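Local coordinates for DNA protection during starvation protein (Agrobacterium tumefaciens, PDB 1O9R) that protects DNA from oxidative damage, without binding it, by oxidising Fe(2+) with hydrogen peroxide and storing the iron as a mineral inside a hollow dodecamer, at residues G20-S25 with D67-R72; A33-Q38 with K94-D99; D63-T68 with S144-K149; N119-A124 with D138-A143; D126-D129 with T135-D138. One frame throughout, in Å; residues are numbered along the deposited sequence.

Interaction 1 of 5, residues G20-S25 with D67-R72; sequences GILNES and DTIAER
Ile-69 meets Leu-22 across the groove between helices 48-75 and 12-42, two members of the ferritin-like helical bundle. Its CG2 branch does the touching: with chi1 at -74° this methyl lies anti to the backbone N and reaches two atoms of Leu-22, the carbonyl O at 3.3 Å and the CD2 methyl at 3.7 Å. The same CD2 also comes within 3.7 Å of Ile-69 O, so each residue sets a methyl against the other's carbonyl. Glu-71, an iron ligand, leaves its helix in another direction altogether, where Lys-149 of a neighbouring subunit forms a salt bridge with it and Trp-41 of a further subunit packs on it. At Arg-72 the chain comes back to Leu-22, but only with its carbon stem: Arg-72 CG rests 3.7 Å from Leu-22 CD1, and Arg-72 CB is 3.9 Å from the same methyl. A bend at chi2 (58°) then carries the guanidinium off to Asp-133 of its own chain and to Asp-148 of a neighbouring subunit. The forked end of Leu-22 is thus shared out, CD2 mainly toward Ile-69 and CD1 toward the stem of Arg-72. The two segments therefore meet through carbon packing, with methyls also lying on backbone carbonyls, while the charged ends of Glu-71 and Arg-72 turn away, to the iron site and to partners that include a neighbouring subunit.

Interaction 2 of 5, residues A33-Q38 with K94-D99; sequences ALVTKQ and KAYPTD
Tyr-96 reaches from the loop between helices 84-90 and 103-130 onto one side of helix 12-42 of the ferritin-like bundle, where Val-35 and Gln-38, one turn apart, receive it. Its CB already touches, lying 3.9 Å from Val-35 CG2. Chi1 of -165° places CG opposite the backbone N and sends the ring inward between the two helix residues. From CG the ring divides its neighbours. On one flank CD1 is 3.6 Å from Val-35 CG1, and CE1 follows at 3.8 Å from that methyl; the valine side chain crosses the tyrosine at about a right angle. On the other flank CD2 meets Gln-38 CG at 3.7 Å, with CE2 of the ring a little farther from it. Both approaches are oblique to the ring, which carries the CD of Pro-97, the next residue, on one face. At the tip, OH leaves helix 12-42 behind and hydrogen-bonds to His-106 ND1 of helix 103-130, whose Ala-109, Leu-110 and Arg-113 also pack on the tyrosine. Beyond the ring, Thr-98 lies near Gln-38, and Leu-81 of a neighbouring subunit packs on this threonine. The loop is thus held on two helices by different chemistry: toward helix 12-42 the ring offers carbon packing alone, whereas toward helix 103-130 the packing is joined by the hydrogen bond of the hydroxyl.

Interaction 3 of 5, residues D63-T68 with S144-K149; sequences DNHGDT and SRDLDK
His-65 NE2 donates to Asp-146 OD1 over 2.7 Å, a short histidine-carboxylate hydrogen bond that spans two helices of the ferritin-like four-helix bundle, 48-75 and 134-156. The bond is nearly straight, with 174° at the hydrogen. At the imidazole, the acceptor sits at the ring edge in the plane of the ring, just where the N-H points. At the carboxylate, the nitrogen arrives on the anti side of OD1 and lies 21° out of the carboxylate plane. The planes of the two groups are 58° apart; the bond lies in that of the imidazole but tilts from that of the carboxylate. Both side chains leave their helices toward the partner with CG anti to the carbonyl carbon, and together they bridge backbones whose CA atoms are 9.1 Å apart. Little else touches between the two segments, and the buried area is small at 91 Å². The bond is consistent with a proton on NE2, and the carboxylate would probably favour the charged imidazole. Ala-143, one turn before Asp-146 on its helix, packs on the imidazole. Further along helix 134-156, Asp-148 forms salt bridges with Arg-122 of its own chain and with Arg-72 of a neighbouring subunit. Within helix 48-75, Asn-64 O is gripped twice, from opposite faces of its plane: by Thr-68 N and by Thr-68 OG1, each at 3.0 Å.

Interaction 4 of 5, residues N119-A124 with D138-A143; sequences NMIRKA and DIFTAA
The ring of Phe-140 takes the CB methyl of Ala-124 squarely on one face, 3.5 Å from the ring centroid and only 2° off the normal, a CH-pi contact between two antiparallel helices of the ferritin-like bundle. So central is the methyl that every ring carbon lies at nearly the same distance from it. Ile-121 comes from one turn earlier on helix 103-130, and its CD1 approaches the ring obliquely, 3.8 Å from Phe-140 CD2. Leu-22 and Ser-25 of helix 12-42 also pack on the phenylalanine, which makes it a meeting point of three helices. The local axes of 119-124 and 138-143 run 8.6 Å apart with 150° between their directions, close enough for the alanine methyl to reach the ring face. The two branches of Ile-121 share the work. While CD1 serves the ring, the CG2 methyl, opposite the backbone N at chi1 -68°, presses on Phe-140 O at 3.3 Å. A second flat group sits on the far flank of helix 103-130: the guanidinium of Arg-122 holds Asn-119 OD1 at its edge, in plane, through a nearly straight 2.9 Å hydrogen bond from NH2, and it also pairs with Asp-9 of a neighbouring subunit. The packing toward the carboxy-terminal side of helix 134-156 closes with Ile-121 CG2 lying 4.1 Å from Ala-143 CB.

Interaction 5 of 5, residues D126-D129 with T135-D138; sequences DDSD and TTAD
Ser-128 and Ala-137 face each other directly, their CB atoms 3.9 Å apart and both side chains starting toward the opposite helix. The backbones come correspondingly close, with 5.2 Å between Ser-128 CA and Ala-137 CA, a spacing that small side chains permit. Ser-128 CB also lies 3.8 Å from Ala-137 N, so the serine packs on the main chain as well as on the methyl. Thr-136 also meets this serine: its CG2, placed opposite the backbone N by a chi1 of -67°, comes to 3.4 Å from Ser-128 OG. That contact is packing of a methyl on a hydroxyl; the polar atoms of both residues bond elsewhere. Chi1 of -63° sets Ser-128 OG anti to its own carbonyl carbon, and the hydroxyl hydrogen-bonds to Ala-124 O one turn back. Thr-136 OG1 turns off in a different direction from its methyl, to Asp-133 just ahead of its helix. On the outer side Asp-129 adds a looser fringe, its backbone N 4.0 Å from Ala-137 CB. The contact thus joins the last turns of helix 103-130 to the first turns of helix 134-156, at the short connection between consecutive helices of the ferritin-like bundle. Helix 12-42 lies alongside, with Ile-21 against Asp-127 and with Val-18 and Leu-22 against Thr-136, while helix 48-75 reaches in through Arg-72, whose NE hydrogen-bonds to Thr-136 OG1.

Interactions 1, 4 and 5 form one continuous block of packing that runs to the end of the bundle: Leu-22 CD2 lies 3.6 Å from Phe-140 CZ, and Phe-140 CE1 lies 3.4 Å from Ser-128 OG. Interaction 3 continues the block along helix 134-156, its centre 8 Å from that of interaction 4, with Leu-147 CD1 3.5 Å from Ile-121 CG1. Interaction 2 lies toward the other end, its centre 21 Å from that of interaction 1, and touches interaction 3 through Ala-33 CB and Asp-63 OD2, 4.3 Å apart. Both ends supply iron-site residues at two-fold subunit interfaces: Glu-71 and, probably, Asp-67 lie in 67-72, and His-40 follows 33-38, its side chain about 7 Å from that of Gln-38.

Interaction 1 of 5, residues G20-S25 with D67-R72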
# COMPACT_ATOMS: atom_id res chain seq x y z
N GLY A 20 -7.98 3.60 -39.83
CA GLY A 20 -7.04 4.56 -40.40
C GLY A 20 -6.72 5.74 -39.50
O GLY A 20 -5.58 6.14 -39.34
N ILE A 21 -7.78 6.26 -38.85
CA ILE A 21 -7.61 7.37 -37.90
C ILE A 21 -6.73 6.92 -36.71
O ILE A 21 -5.86 7.69 -36.29
CB ILE A 21 -8.99 7.84 -37.41
CG1 ILE A 21 -9.82 8.44 -38.58
CG2 ILE A 21 -8.86 8.90 -36.33
CD1 ILE A 21 -11.28 8.57 -38.14
N LEU A 22 -7.02 5.77 -36.16
CA LEU A 22 -6.26 5.26 -34.99
C LEU A 22 -4.81 5.01 -35.39
O LEU A 22 -3.95 5.48 -34.64
CB LEU A 22 -6.90 3.94 -34.57
CG LEU A 22 -8.27 4.05 -33.87
CD1 LEU A 22 -9.04 2.75 -33.91
CD2 LEU A 22 -8.02 4.48 -32.41
N ASN A 23 -4.53 4.28 -36.50
CA ASN A 23 -3.10 4.04 -36.77
C ASN A 23 -2.39 5.33 -37.10
O ASN A 23 -1.18 5.42 -36.81
CB ASN A 23 -2.98 3.02 -37.92
CG ASN A 23 -2.89 1.60 -37.43
OD1 ASN A 23 -2.36 1.34 -36.32
ND2 ASN A 23 -3.37 0.60 -38.17
N GLU A 24 -3.07 6.28 -37.77
CA GLU A 24 -2.36 7.54 -38.01
C GLU A 24 -1.99 8.25 -36.74
O GLU A 24 -0.85 8.71 -36.48
CB GLU A 24 -3.31 8.40 -38.88
CG GLU A 24 -2.67 9.78 -39.15
CD GLU A 24 -3.70 10.69 -39.81
OE1 GLU A 24 -4.67 11.11 -39.19
OE2 GLU A 24 -3.43 10.94 -41.00
N SER A 25 -2.96 8.34 -35.80
CA SER A 25 -2.69 8.94 -34.50
C SER A 25 -1.64 8.16 -33.71
O SER A 25 -0.81 8.81 -33.06
CB SER A 25 -3.98 8.94 -33.67
OG SER A 25 -4.93 9.85 -34.23
N ASP A 67 -1.22 2.88 -26.12
CA ASP A 67 -1.65 1.49 -26.00
C ASP A 67 -3.13 1.40 -26.23
O ASP A 67 -3.66 0.44 -26.87
CB ASP A 67 -1.38 1.03 -24.52
CG ASP A 67 0.07 0.60 -24.43
OD1 ASP A 67 0.75 0.60 -25.47
OD2 ASP A 67 0.57 0.34 -23.31
N THR A 68 -3.94 2.33 -25.67
CA THR A 68 -5.40 2.25 -25.83
C THR A 68 -5.77 2.37 -27.32
O THR A 68 -6.73 1.73 -27.77
CB THR A 68 -6.08 3.31 -24.99
OG1 THR A 68 -5.66 3.05 -23.61
CG2 THR A 68 -7.60 3.26 -24.96
N ILE A 69 -5.12 3.32 -28.03
CA ILE A 69 -5.40 3.50 -29.48
C ILE A 69 -5.03 2.25 -30.23
O ILE A 69 -5.85 1.80 -31.08
CB ILE A 69 -4.60 4.75 -29.92
CG1 ILE A 69 -5.29 6.02 -29.39
CG2 ILE A 69 -4.45 4.83 -31.44
CD1 ILE A 69 -4.42 7.30 -29.47
N ALA A 70 -3.86 1.65 -30.00
CA ALA A 70 -3.48 0.46 -30.72
C ALA A 70 -4.44 -0.69 -30.46
O ALA A 70 -4.75 -1.46 -31.37
CB ALA A 70 -2.04 0.08 -30.28
N GLU A 71 -4.79 -0.87 -29.17
CA GLU A 71 -5.73 -1.97 -28.86
C GLU A 71 -7.06 -1.75 -29.59
O GLU A 71 -7.65 -2.80 -29.97
CB GLU A 71 -5.98 -2.04 -27.35
CG GLU A 71 -4.76 -2.37 -26.48
CD GLU A 71 -5.17 -2.33 -24.99
OE1 GLU A 71 -6.23 -1.85 -24.58
OE2 GLU A 71 -4.24 -2.62 -24.21
N ARG A 72 -7.49 -0.52 -29.75
CA ARG A 72 -8.78 -0.32 -30.47
C ARG A 72 -8.64 -0.73 -31.91
O ARG A 72 -9.66 -1.26 -32.39
CB ARG A 72 -9.16 1.16 -30.31
CG ARG A 72 -10.57 1.47 -30.83
CD ARG A 72 -11.63 0.58 -30.10
NE ARG A 72 -12.94 1.06 -30.59
CZ ARG A 72 -14.04 0.32 -30.35
NH1 ARG A 72 -14.00 -0.80 -29.67
NH2 ARG A 72 -15.24 0.79 -30.79

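Interaction 2 of 5, residues A33-Q38 with K94-D99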
# COMPACT_ATOMS: atom_id res chain seq x y z
N ALA A 33 6.09 10.28 -27.75
CA ALA A 33 6.64 9.64 -26.54
C ALA A 33 8.16 9.61 -26.64
O ALA A 33 8.85 9.85 -25.62
CB ALA A 33 6.08 8.22 -26.45
N LEU A 34 8.75 9.32 -27.82
CA LEU A 34 10.21 9.31 -27.95
C LEU A 34 10.76 10.71 -27.80
O LEU A 34 11.82 10.88 -27.14
CB LEU A 34 10.61 8.77 -29.35
CG LEU A 34 10.18 7.31 -29.59
CD1 LEU A 34 10.59 6.89 -31.01
CD2 LEU A 34 10.78 6.35 -28.57
N VAL A 35 10.08 11.71 -28.35
CA VAL A 35 10.50 13.10 -28.21
C VAL A 35 10.58 13.52 -26.76
O VAL A 35 11.47 14.26 -26.32
CB VAL A 35 9.44 13.96 -28.97
CG1 VAL A 35 9.41 15.35 -28.47
CG2 VAL A 35 9.77 13.92 -30.48
N THR A 36 9.57 13.11 -25.97
CA THR A 36 9.48 13.51 -24.58
C THR A 36 10.70 13.05 -23.78
O THR A 36 11.23 13.87 -23.01
CB THR A 36 8.17 12.93 -24.01
OG1 THR A 36 7.06 13.52 -24.76
CG2 THR A 36 7.95 13.28 -22.57
N LYS A 37 11.11 11.80 -24.00
CA LYS A 37 12.30 11.31 -23.30
C LYS A 37 13.57 11.96 -23.88
O LYS A 37 14.48 12.30 -23.12
CB LYS A 37 12.39 9.79 -23.38
CG LYS A 37 11.47 9.08 -22.37
CD LYS A 37 12.12 9.15 -20.96
CE LYS A 37 11.25 8.34 -19.98
NZ LYS A 37 12.01 8.34 -18.66
N GLN A 38 13.63 12.20 -25.21
CA GLN A 38 14.80 12.85 -25.82
C GLN A 38 15.04 14.18 -25.13
O GLN A 38 16.18 14.55 -24.77
CB GLN A 38 14.51 12.98 -27.33
CG GLN A 38 15.64 13.82 -28.01
CD GLN A 38 16.93 13.07 -28.04
OE1 GLN A 38 18.02 13.74 -28.14
NE2 GLN A 38 16.99 11.80 -27.97
N LYS A 94 7.86 16.85 -37.07
CA LYS A 94 9.20 17.08 -37.64
C LYS A 94 10.24 16.51 -36.67
O LYS A 94 10.04 16.53 -35.44
CB LYS A 94 9.45 18.59 -37.65
CG LYS A 94 8.65 19.61 -36.98
CD LYS A 94 8.00 19.46 -35.61
CE LYS A 94 6.57 18.99 -35.72
NZ LYS A 94 6.00 18.14 -34.69
N ALA A 95 11.34 16.03 -37.23
CA ALA A 95 12.44 15.51 -36.41
C ALA A 95 12.84 16.47 -35.31
O ALA A 95 13.00 17.69 -35.42
CB ALA A 95 13.66 15.30 -37.33
N TYR A 96 13.00 15.85 -34.10
CA TYR A 96 13.35 16.66 -32.94
C TYR A 96 14.83 16.99 -32.98
O TYR A 96 15.69 16.14 -33.24
CB TYR A 96 13.03 15.81 -31.65
CG TYR A 96 13.01 16.67 -30.41
CD1 TYR A 96 11.86 17.40 -30.05
CD2 TYR A 96 14.14 16.78 -29.61
CE1 TYR A 96 11.82 18.21 -28.94
CE2 TYR A 96 14.09 17.62 -28.49
CZ TYR A 96 12.96 18.32 -28.14
OH TYR A 96 12.88 19.14 -27.05
N PRO A 97 15.17 18.24 -32.66
CA PRO A 97 16.60 18.63 -32.72
C PRO A 97 17.45 17.97 -31.66
O PRO A 97 17.06 18.01 -30.48
CB PRO A 97 16.55 20.13 -32.62
CG PRO A 97 15.29 20.45 -31.86
CD PRO A 97 14.31 19.37 -32.34
N THR A 98 18.58 17.41 -32.04
CA THR A 98 19.43 16.73 -31.04
C THR A 98 20.51 17.64 -30.51
O THR A 98 21.36 17.18 -29.72
CB THR A 98 20.03 15.46 -31.64
OG1 THR A 98 20.77 15.75 -32.84
CG2 THR A 98 18.93 14.49 -32.01
N ASP A 99 20.56 18.88 -30.96
CA ASP A 99 21.60 19.80 -30.57
C ASP A 99 21.09 20.98 -29.78
O ASP A 99 21.71 22.03 -29.64
CB ASP A 99 22.36 20.30 -31.82
CG ASP A 99 21.45 21.08 -32.73
OD1 ASP A 99 22.02 21.74 -33.65
OD2 ASP A 99 20.22 21.06 -32.57

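Interaction 3 of 5, residues D63-T68 with S144-K149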
# COMPACT_ATOMS: atom_id res chain seq x y z
N ASP A 63 2.27 6.71 -23.19
CA ASP A 63 2.29 5.25 -23.33
C ASP A 63 0.89 4.68 -23.14
O ASP A 63 0.51 3.74 -23.91
CB ASP A 63 3.18 4.64 -22.23
CG ASP A 63 4.66 4.93 -22.38
OD1 ASP A 63 5.35 4.72 -21.33
OD2 ASP A 63 5.09 5.31 -23.48
N ASN A 64 0.15 5.17 -22.19
CA ASN A 64 -1.17 4.60 -21.91
C ASN A 64 -2.17 4.95 -23.01
O ASN A 64 -2.88 4.04 -23.48
CB ASN A 64 -1.64 5.14 -20.55
CG ASN A 64 -0.88 4.45 -19.39
OD1 ASN A 64 -0.26 3.39 -19.55
ND2 ASN A 64 -0.96 5.17 -18.29
N HIS A 65 -2.13 6.21 -23.51
CA HIS A 65 -3.04 6.51 -24.63
C HIS A 65 -2.66 5.77 -25.90
O HIS A 65 -3.55 5.37 -26.65
CB HIS A 65 -3.14 8.03 -24.84
CG HIS A 65 -3.85 8.65 -23.68
ND1 HIS A 65 -5.14 8.34 -23.36
CD2 HIS A 65 -3.46 9.57 -22.78
CE1 HIS A 65 -5.48 9.04 -22.28
NE2 HIS A 65 -4.47 9.80 -21.89
N GLY A 66 -1.36 5.69 -26.19
CA GLY A 66 -0.95 4.97 -27.40
C GLY A 66 -1.35 3.51 -27.31
O GLY A 66 -1.86 2.90 -28.27
N ASP A 67 -1.22 2.88 -26.12
CA ASP A 67 -1.65 1.49 -26.00
C ASP A 67 -3.13 1.40 -26.23
O ASP A 67 -3.66 0.44 -26.87
CB ASP A 67 -1.38 1.03 -24.52
CG ASP A 67 0.07 0.60 -24.43
OD1 ASP A 67 0.75 0.60 -25.47
OD2 ASP A 67 0.57 0.34 -23.31
N THR A 68 -3.94 2.33 -25.67
CA THR A 68 -5.40 2.25 -25.83
C THR A 68 -5.77 2.37 -27.32
O THR A 68 -6.73 1.73 -27.77
CB THR A 68 -6.08 3.31 -24.99
OG1 THR A 68 -5.66 3.05 -23.61
CG2 THR A 68 -7.60 3.26 -24.96
N SER A 144 -7.35 13.46 -25.47
CA SER A 144 -7.39 14.89 -25.65
C SER A 144 -7.33 15.62 -24.32
O SER A 144 -6.65 16.64 -24.21
CB SER A 144 -8.76 15.23 -26.35
OG SER A 144 -8.90 16.62 -26.54
N ARG A 145 -8.09 15.11 -23.32
CA ARG A 145 -8.03 15.80 -22.04
C ARG A 145 -6.62 15.83 -21.47
O ARG A 145 -6.11 16.87 -21.01
CB ARG A 145 -8.89 15.00 -21.04
CG ARG A 145 -10.33 15.43 -21.26
CD ARG A 145 -11.32 14.78 -20.35
NE ARG A 145 -11.00 15.13 -18.94
CZ ARG A 145 -11.73 14.57 -17.98
NH1 ARG A 145 -12.78 13.81 -18.17
NH2 ARG A 145 -11.34 14.88 -16.72
N ASP A 146 -5.87 14.71 -21.59
CA ASP A 146 -4.48 14.73 -21.05
C ASP A 146 -3.58 15.52 -22.01
O ASP A 146 -2.65 16.18 -21.50
CB ASP A 146 -3.98 13.29 -20.91
CG ASP A 146 -4.54 12.61 -19.64
OD1 ASP A 146 -4.51 11.34 -19.66
OD2 ASP A 146 -5.00 13.33 -18.75
N LEU A 147 -3.75 15.45 -23.34
CA LEU A 147 -2.85 16.24 -24.23
C LEU A 147 -3.09 17.70 -23.98
O LEU A 147 -2.08 18.47 -24.03
CB LEU A 147 -3.12 15.87 -25.69
CG LEU A 147 -2.41 14.56 -26.07
CD1 LEU A 147 -3.15 13.89 -27.22
CD2 LEU A 147 -0.94 14.91 -26.38
N ASP A 148 -4.33 18.16 -23.88
CA ASP A 148 -4.56 19.60 -23.69
C ASP A 148 -4.02 20.08 -22.38
O ASP A 148 -3.56 21.22 -22.30
CB ASP A 148 -6.08 19.92 -23.83
CG ASP A 148 -6.54 19.98 -25.27
OD1 ASP A 148 -7.75 20.33 -25.40
OD2 ASP A 148 -5.81 19.72 -26.23
N LYS A 149 -4.13 19.24 -21.33
CA LYS A 149 -3.54 19.69 -20.03
C LYS A 149 -2.01 19.67 -20.13
O LYS A 149 -1.44 20.62 -19.55
CB LYS A 149 -4.08 18.73 -18.94
CG LYS A 149 -3.49 19.05 -17.58
CD LYS A 149 -4.20 18.26 -16.46
CE LYS A 149 -3.48 18.57 -15.15
NZ LYS A 149 -4.33 18.05 -14.01

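Interaction 4 of 5, residues N119-A124 with D138-A143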
# COMPACT_ATOMS: atom_id res chain seq x y z
N ASN A 119 -3.88 18.72 -31.33
CA ASN A 119 -4.88 19.13 -32.33
C ASN A 119 -5.24 18.02 -33.28
O ASN A 119 -6.41 17.89 -33.69
CB ASN A 119 -4.26 20.34 -33.08
CG ASN A 119 -4.19 21.56 -32.19
OD1 ASN A 119 -4.90 21.75 -31.20
ND2 ASN A 119 -3.32 22.53 -32.52
N MET A 120 -4.32 17.07 -33.51
CA MET A 120 -4.67 15.91 -34.30
C MET A 120 -5.72 15.06 -33.55
O MET A 120 -6.67 14.53 -34.18
CB MET A 120 -3.44 15.03 -34.48
CG MET A 120 -3.54 13.60 -34.92
SD MET A 120 -1.90 12.85 -35.21
CE MET A 120 -0.98 14.44 -35.54
N ILE A 121 -5.51 14.87 -32.25
CA ILE A 121 -6.45 14.02 -31.48
C ILE A 121 -7.75 14.75 -31.32
O ILE A 121 -8.80 14.05 -31.34
CB ILE A 121 -5.77 13.75 -30.11
CG1 ILE A 121 -4.52 12.86 -30.28
CG2 ILE A 121 -6.79 13.14 -29.16
CD1 ILE A 121 -4.70 11.51 -30.92
N ARG A 122 -7.81 16.08 -31.23
CA ARG A 122 -9.06 16.82 -31.18
C ARG A 122 -9.90 16.53 -32.43
O ARG A 122 -11.11 16.28 -32.38
CB ARG A 122 -8.76 18.33 -31.07
CG ARG A 122 -9.92 19.25 -30.75
CD ARG A 122 -9.57 20.76 -30.67
NE ARG A 122 -8.17 21.06 -30.35
CZ ARG A 122 -7.72 20.82 -29.10
NH1 ARG A 122 -8.56 20.50 -28.10
NH2 ARG A 122 -6.43 20.96 -28.85
N LYS A 123 -9.23 16.56 -33.62
CA LYS A 123 -9.95 16.25 -34.87
C LYS A 123 -10.36 14.78 -34.92
O LYS A 123 -11.42 14.44 -35.44
CB LYS A 123 -8.99 16.58 -36.05
CG LYS A 123 -9.69 16.30 -37.40
CD LYS A 123 -8.81 16.90 -38.51
CE LYS A 123 -9.58 16.76 -39.83
NZ LYS A 123 -9.56 15.37 -40.36
N ALA A 124 -9.53 13.86 -34.37
CA ALA A 124 -9.86 12.45 -34.36
C ALA A 124 -11.14 12.19 -33.59
O ALA A 124 -11.86 11.24 -33.99
CB ALA A 124 -8.70 11.61 -33.80
N ASP A 138 -14.54 8.19 -27.62
CA ASP A 138 -14.24 8.38 -26.20
C ASP A 138 -12.78 8.10 -25.89
O ASP A 138 -12.21 8.81 -25.04
CB ASP A 138 -15.14 7.37 -25.46
CG ASP A 138 -15.03 7.57 -23.94
OD1 ASP A 138 -14.46 6.69 -23.26
OD2 ASP A 138 -15.50 8.61 -23.47
N ILE A 139 -12.17 7.15 -26.58
CA ILE A 139 -10.73 6.87 -26.39
C ILE A 139 -9.96 8.13 -26.77
O ILE A 139 -9.00 8.55 -26.07
CB ILE A 139 -10.31 5.66 -27.25
CG1 ILE A 139 -10.83 4.39 -26.56
CG2 ILE A 139 -8.77 5.61 -27.42
CD1 ILE A 139 -10.77 3.17 -27.49
N PHE A 140 -10.35 8.77 -27.90
CA PHE A 140 -9.61 9.97 -28.30
C PHE A 140 -9.96 11.14 -27.38
O PHE A 140 -9.10 12.02 -27.14
CB PHE A 140 -9.96 10.37 -29.76
CG PHE A 140 -9.26 9.52 -30.79
CD1 PHE A 140 -10.04 8.83 -31.72
CD2 PHE A 140 -7.88 9.47 -30.86
CE1 PHE A 140 -9.41 8.09 -32.71
CE2 PHE A 140 -7.28 8.72 -31.83
CZ PHE A 140 -8.04 8.03 -32.78
N THR A 141 -11.17 11.22 -26.79
CA THR A 141 -11.52 12.26 -25.88
C THR A 141 -10.70 12.19 -24.60
O THR A 141 -10.23 13.20 -24.08
CB THR A 141 -13.01 12.24 -25.58
OG1 THR A 141 -13.75 12.40 -26.80
CG2 THR A 141 -13.40 13.42 -24.68
N ALA A 142 -10.54 10.97 -24.10
CA ALA A 142 -9.68 10.84 -22.88
C ALA A 142 -8.27 11.28 -23.20
O ALA A 142 -7.63 11.94 -22.37
CB ALA A 142 -9.73 9.37 -22.41
N ALA A 143 -7.77 10.91 -24.38
CA ALA A 143 -6.41 11.32 -24.76
C ALA A 143 -6.32 12.82 -24.87
O ALA A 143 -5.35 13.48 -24.50
CB ALA A 143 -5.95 10.62 -26.06

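Interaction 5 of 5, residues D126-D129 with T135-D138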
# COMPACT_ATOMS: atom_id res chain seq x y z
N ASP A 126 -13.73 14.10 -33.48
CA ASP A 126 -14.91 14.40 -34.37
C ASP A 126 -14.94 13.45 -35.55
O ASP A 126 -16.06 13.00 -35.92
CB ASP A 126 -14.74 15.84 -34.88
CG ASP A 126 -14.79 16.91 -33.83
OD1 ASP A 126 -15.19 16.68 -32.66
OD2 ASP A 126 -14.41 18.07 -34.11
N ASP A 127 -13.82 13.08 -36.13
CA ASP A 127 -13.89 12.13 -37.27
C ASP A 127 -14.45 10.78 -36.84
O ASP A 127 -15.10 10.07 -37.63
CB ASP A 127 -12.58 11.97 -37.98
CG ASP A 127 -12.11 13.25 -38.68
OD1 ASP A 127 -10.94 13.50 -38.94
OD2 ASP A 127 -13.02 14.09 -38.96
N SER A 128 -14.06 10.32 -35.63
CA SER A 128 -14.57 9.06 -35.15
C SER A 128 -16.06 9.12 -34.85
O SER A 128 -16.75 8.11 -35.17
CB SER A 128 -13.86 8.65 -33.82
OG SER A 128 -12.50 8.46 -34.03
N ASP A 129 -16.52 10.21 -34.25
CA ASP A 129 -17.96 10.38 -34.01
C ASP A 129 -18.69 10.42 -35.36
O ASP A 129 -19.77 9.83 -35.51
CB ASP A 129 -18.19 11.75 -33.37
CG ASP A 129 -19.65 12.15 -33.28
OD1 ASP A 129 -20.10 13.03 -34.05
OD2 ASP A 129 -20.34 11.58 -32.46
N THR A 135 -17.46 4.86 -29.16
CA THR A 135 -16.51 4.17 -28.28
C THR A 135 -15.09 4.61 -28.60
O THR A 135 -14.28 5.01 -27.75
CB THR A 135 -16.69 2.67 -28.34
OG1 THR A 135 -18.04 2.46 -27.84
CG2 THR A 135 -15.69 1.92 -27.49
N THR A 136 -14.75 4.63 -29.89
CA THR A 136 -13.44 5.08 -30.31
C THR A 136 -13.34 6.58 -30.06
O THR A 136 -12.32 7.09 -29.61
CB THR A 136 -13.21 4.87 -31.82
OG1 THR A 136 -13.17 3.48 -31.99
CG2 THR A 136 -11.90 5.58 -32.24
N ALA A 137 -14.41 7.37 -30.28
CA ALA A 137 -14.32 8.80 -30.01
C ALA A 137 -14.02 9.03 -28.51
O ALA A 137 -13.29 9.98 -28.22
CB ALA A 137 -15.62 9.54 -30.42
N ASP A 138 -14.54 8.19 -27.62
CA ASP A 138 -14.24 8.38 -26.20
C ASP A 138 -12.78 8.10 -25.89
O ASP A 138 -12.21 8.81 -25.04
CB ASP A 138 -15.14 7.37 -25.46
CG ASP A 138 -15.03 7.57 -23.94
OD1 ASP A 138 -14.46 6.69 -23.26
OD2 ASP A 138 -15.50 8.61 -23.47